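Local coordinates for protein probable fatty acyl-CoA transferase Rv3272 (Mycobacterium tuberculosis, PDB 5YX6) that binds fatty acyl-CoAs of varying chain length, palmitoyl-CoA most tightly, and probably acts as a family III CoA transferase in mycobacterial fatty acid metabolism, at residues Gln272-Cys275 and Tyr276-Arg280; Gln320-Ala324 and Asn325-Ala329. All coordinates share one frame; numbering follows the deposited sequence.

Interaction 1 (Gln272-Cys275 and Tyr276-Arg280); sequences QKLC and YLIGR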
loop_
_atom_site.group_PDB
_atom_site.type_symbol
_atom_site.label_atom_id
_atom_site.label_comp_id
_atom_site.label_asym_id
_atom_site.label_seq_id
_atom_site.Cartn_x
_atom_site.Cartn_y
_atom_site.Cartn_z
ATOM N N GLN A 272 -19.288 -9.510 -24.671
ATOM C CA GLN A 272 -19.871 -9.613 -26.006
ATOM C C GLN A 272 -19.013 -8.822 -26.973
ATOM O O GLN A 272 -18.575 -9.332 -28.004
ATOM C CB GLN A 272 -21.323 -9.115 -26.011
ATOM C CG GLN A 272 -22.272 -10.030 -25.235
ATOM C CD GLN A 272 -23.589 -9.366 -24.836
ATOM O OE1 GLN A 272 -23.940 -8.284 -25.322
ATOM N NE2 GLN A 272 -24.313 -10.009 -23.922
ATOM N N LYS A 273 -18.717 -7.593 -26.581
ATOM C CA LYS A 273 -17.850 -6.719 -27.350
ATOM C C LYS A 273 -16.544 -7.449 -27.723
ATOM O O LYS A 273 -16.132 -7.455 -28.894
ATOM C CB LYS A 273 -17.562 -5.473 -26.518
ATOM C CG LYS A 273 -17.780 -4.132 -27.169
ATOM C CD LYS A 273 -17.476 -3.061 -26.120
ATOM C CE LYS A 273 -17.788 -1.664 -26.586
ATOM N NZ LYS A 273 -17.574 -0.697 -25.475
ATOM N N LEU A 274 -15.922 -8.085 -26.727
ATOM C CA LEU A 274 -14.673 -8.813 -26.925
ATOM C C LEU A 274 -14.800 -9.918 -27.981
ATOM O O LEU A 274 -14.012 -9.977 -28.923
ATOM C CB LEU A 274 -14.193 -9.404 -25.599
ATOM C CG LEU A 274 -12.928 -10.256 -25.691
ATOM C CD1 LEU A 274 -11.756 -9.373 -26.070
ATOM C CD2 LEU A 274 -12.645 -10.976 -24.386
ATOM N N CYS A 275 -15.800 -10.780 -27.828
ATOM C CA CYS A 275 -16.034 -11.859 -28.785
ATOM C C CYS A 275 -16.148 -11.371 -30.231
ATOM O O CYS A 275 -15.572 -11.972 -31.138
ATOM C CB CYS A 275 -17.296 -12.629 -28.420
ATOM S SG CYS A 275 -17.177 -13.509 -26.861
ATOM N N TYR A 276 -16.871 -10.277 -30.456
ATOM C CA TYR A 276 -17.003 -9.776 -31.819
ATOM C C TYR A 276 -15.668 -9.223 -32.309
ATOM O O TYR A 276 -15.316 -9.392 -33.476
ATOM C CB TYR A 276 -18.100 -8.703 -31.926
ATOM C CG TYR A 276 -19.494 -9.248 -31.682
ATOM C CD1 TYR A 276 -20.123 -10.082 -32.609
ATOM C CD2 TYR A 276 -20.183 -8.924 -30.522
ATOM C CE1 TYR A 276 -21.403 -10.593 -32.364
ATOM C CE2 TYR A 276 -21.453 -9.421 -30.271
ATOM C CZ TYR A 276 -22.060 -10.251 -31.190
ATOM O OH TYR A 276 -23.323 -10.728 -30.912
ATOM N N LEU A 277 -14.931 -8.552 -31.424
ATOM C CA LEU A 277 -13.681 -7.892 -31.820
ATOM C C LEU A 277 -12.564 -8.861 -32.206
ATOM O O LEU A 277 -11.735 -8.537 -33.050
ATOM C CB LEU A 277 -13.182 -6.961 -30.699
ATOM C CG LEU A 277 -13.968 -5.655 -30.518
ATOM C CD1 LEU A 277 -13.477 -4.863 -29.314
ATOM C CD2 LEU A 277 -13.914 -4.806 -31.785
ATOM N N ILE A 278 -12.536 -10.038 -31.586
ATOM C CA ILE A 278 -11.525 -11.049 -31.900
ATOM C C ILE A 278 -11.979 -12.007 -32.999
ATOM O O ILE A 278 -11.317 -13.012 -33.271
ATOM C CB ILE A 278 -11.155 -11.888 -30.664
ATOM C CG1 ILE A 278 -12.374 -12.684 -30.201
ATOM C CG2 ILE A 278 -10.624 -10.995 -29.554
ATOM C CD1 ILE A 278 -12.119 -13.572 -29.029
ATOM N N GLY A 279 -13.126 -11.715 -33.603
ATOM C CA GLY A 279 -13.628 -12.511 -34.706
ATOM C C GLY A 279 -14.245 -13.822 -34.263
ATOM O O GLY A 279 -14.124 -14.828 -34.952
ATOM N N ARG A 280 -14.882 -13.837 -33.101
ATOM C CA ARG A 280 -15.473 -15.075 -32.604
ATOM C C ARG A 280 -16.889 -14.900 -32.042
ATOM O O ARG A 280 -17.119 -15.127 -30.850
ATOM C CB ARG A 280 -14.562 -15.700 -31.541
ATOM C CG ARG A 280 -13.187 -16.145 -32.062
ATOM C CD ARG A 280 -13.295 -17.385 -32.979
ATOM N NE ARG A 280 -14.107 -18.422 -32.347
ATOM C CZ ARG A 280 -13.615 -19.382 -31.571
ATOM N NH1 ARG A 280 -12.300 -19.456 -31.342
ATOM N NH2 ARG A 280 -14.437 -20.271 -31.024
#

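Interaction 2 (Gln320-Ala324 and Asn325-Ala329); sequences QLLQA and NGLMA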
loop_
_atom_site.group_PDB
_atom_site.type_symbol
_atom_site.label_atom_id
_atom_site.label_comp_id
_atom_site.label_asym_id
_atom_site.label_seq_id
_atom_site.Cartn_x
_atom_site.Cartn_y
_atom_site.Cartn_z
ATOM N N GLN A 320 -4.216 -1.752 -28.923
ATOM C CA GLN A 320 -4.723 -0.635 -29.699
ATOM C C GLN A 320 -6.197 -0.825 -30.089
ATOM O O GLN A 320 -6.991 0.106 -29.997
ATOM C CB GLN A 320 -3.861 -0.437 -30.939
ATOM C CG GLN A 320 -4.307 0.707 -31.828
ATOM C CD GLN A 320 -3.178 1.227 -32.699
ATOM O OE1 GLN A 320 -2.046 0.732 -32.631
ATOM N NE2 GLN A 320 -3.477 2.233 -33.520
ATOM N N LEU A 321 -6.558 -2.027 -30.525
ATOM C CA LEU A 321 -7.923 -2.290 -30.975
ATOM C C LEU A 321 -8.915 -2.332 -29.814
ATOM O O LEU A 321 -10.000 -1.764 -29.883
ATOM C CB LEU A 321 -7.990 -3.611 -31.748
ATOM C CG LEU A 321 -9.393 -4.029 -32.203
ATOM C CD1 LEU A 321 -9.945 -3.052 -33.243
ATOM C CD2 LEU A 321 -9.413 -5.450 -32.737
ATOM N N LEU A 322 -8.541 -3.023 -28.750
ATOM C CA LEU A 322 -9.446 -3.212 -27.632
ATOM C C LEU A 322 -9.672 -1.912 -26.856
ATOM O O LEU A 322 -10.772 -1.671 -26.353
ATOM C CB LEU A 322 -8.923 -4.305 -26.717
ATOM C CG LEU A 322 -9.426 -5.733 -26.929
ATOM C CD1 LEU A 322 -9.659 -6.058 -28.388
ATOM C CD2 LEU A 322 -8.420 -6.680 -26.355
ATOM N N GLN A 323 -8.642 -1.074 -26.763
ATOM C CA GLN A 323 -8.783 0.191 -26.050
ATOM C C GLN A 323 -9.623 1.177 -26.863
ATOM O O GLN A 323 -10.417 1.933 -26.305
ATOM C CB GLN A 323 -7.408 0.797 -25.724
ATOM C CG GLN A 323 -6.686 0.102 -24.572
ATOM C CD GLN A 323 -5.372 0.784 -24.170
ATOM O OE1 GLN A 323 -4.940 1.761 -24.787
ATOM N NE2 GLN A 323 -4.735 0.260 -23.136
ATOM N N ALA A 324 -9.475 1.152 -28.183
ATOM C CA ALA A 324 -10.247 2.057 -29.027
ATOM C C ALA A 324 -11.740 1.757 -28.909
ATOM O O ALA A 324 -12.568 2.606 -29.197
ATOM C CB ALA A 324 -9.791 1.969 -30.478
ATOM N N ASN A 325 -12.071 0.551 -28.465
ATOM C CA ASN A 325 -13.456 0.149 -28.285
ATOM C C ASN A 325 -13.854 0.059 -26.824
ATOM O O ASN A 325 -14.845 -0.580 -26.481
ATOM C CB ASN A 325 -13.703 -1.195 -28.968
ATOM C CG ASN A 325 -13.799 -1.069 -30.476
ATOM O OD1 ASN A 325 -12.791 -0.991 -31.186
ATOM N ND2 ASN A 325 -15.027 -1.048 -30.975
ATOM N N GLY A 326 -13.073 0.697 -25.958
ATOM C CA GLY A 326 -13.451 0.829 -24.565
ATOM C C GLY A 326 -13.361 -0.443 -23.752
ATOM O O GLY A 326 -14.174 -0.667 -22.862
ATOM N N LEU A 327 -12.390 -1.292 -24.067
ATOM C CA LEU A 327 -12.159 -2.475 -23.251
ATOM C C LEU A 327 -10.875 -2.314 -22.441
ATOM O O LEU A 327 -9.940 -1.636 -22.863
ATOM C CB LEU A 327 -12.094 -3.734 -24.109
ATOM C CG LEU A 327 -13.371 -4.094 -24.866
ATOM C CD1 LEU A 327 -13.165 -5.411 -25.601
ATOM C CD2 LEU A 327 -14.566 -4.179 -23.931
ATOM N N MET A 328 -10.836 -2.933 -21.271
ATOM C CA MET A 328 -9.646 -2.867 -20.434
ATOM C C MET A 328 -8.589 -3.879 -20.890
ATOM O O MET A 328 -8.762 -5.094 -20.754
ATOM C CB MET A 328 -10.013 -3.086 -18.961
ATOM C CG MET A 328 -10.921 -1.995 -18.395
ATOM S SD MET A 328 -11.425 -2.234 -16.674
ATOM C CE MET A 328 -12.036 -3.918 -16.693
ATOM N N ALA A 329 -7.495 -3.361 -21.436
ATOM C CA ALA A 329 -6.419 -4.197 -21.937
ATOM C C ALA A 329 -5.113 -3.418 -21.944
ATOM O O ALA A 329 -5.118 -2.202 -22.154
ATOM C CB ALA A 329 -6.743 -4.714 -23.337
#

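Interaction 1 (Gln272-Cys275 and Tyr276-Arg280)
The carbonyl oxygen of C275 receives the shortest hydrogen bond of the contact, from R280 N at 2.8 Å, which reaches back over five residues to finish the last turn of helix 268-277. Just before it the pattern is still alpha-helical: Y276 N bonds Q272 O at 3.1 Å, L277 N bonds K273 O, and I278 N bonds L274 O. The aromatic ring of Y276 leans back toward the first of these carbonyls, its CD2 only 3.0 Å from Q272 O in an oblique approach. L277 lays CG against K273 O at 3.2 Å. On the buried side, I278 places CG1 between its own N and carbonyl carbon (chi1 64°), which brings this branch to 3.4 Å from C275 O, while CG2 meets CD1 of L274 at 4.0 Å. L274 and I278 thus pack one turn apart as their side chains slant across each other, and W318 and L306 cover I278 from neighbouring helices. R280 folds at chi2 and chi3 and sends its guanidinium group away from the helix end, to salt bridges with D282 and E305; a benzamidine lies beside this side chain. G279, whose phi is positive (77°), turns the chain, and its N bonds Y276 O at 3.2 Å. The paired bonds R280 N to C275 O and G279 N to Y276 O, with glycine at C-prime, define a Schellman motif closing the helix.

Interaction 2 (Gln320-Ala324 and Asn325-Ala329)
Q323 reaches past the end of its own helix and grips the strand that follows: its NE2 donates to A329 O at 2.7 Å, nearly in line with the C=O bond. The turn thus spanned is a Schellman motif, with G326 at C-prime (phi 72°), closing helix 315-324 ahead of strand 328-331. L322 O accepts L327 N at 2.8 Å, while the inner bond runs from G326 N to Q323 O at 2.9 Å. N325 N makes two weak bonds, to L321 O and L322 O. L322 packs between the turn and the strand: its CG meets CD1 of L327 at 4.0 Å and its CD2 meets CB of A329, also at 4.0 Å. I261 and I263 of the adjacent antiparallel strand add to this apolar layer, and Q323 also packs on R142 of the second subunit. The glutamine chain is extended beyond CG (chi2 -175°), which carries its amide alongside the start of the strand; A329 O lies 15° out of the amide plane, and CG of Q323 also comes within 3.7 Å of that oxygen.

Interactions 1 and 2 lie in series along the chain, neither nested nor crossed, each a local turn at the C-terminal end of a helix. Interaction 1 closes helix 268-277 and leads toward helix 282-285; after helices 292-297 and 299-310, interaction 2 closes helix 315-324 and turns the chain into strand 328-331, the outermost strand, within this chain, of the three-stranded antiparallel sheet. The two turns are about 12 Å apart between centres and touch directly. K273 NZ of the first comes within 2.9 Å of N325 O of the second, and L277 CD1 packs on L327 CD1 at 3.8 Å, joining helix 268-277 to the helix-to-strand turn.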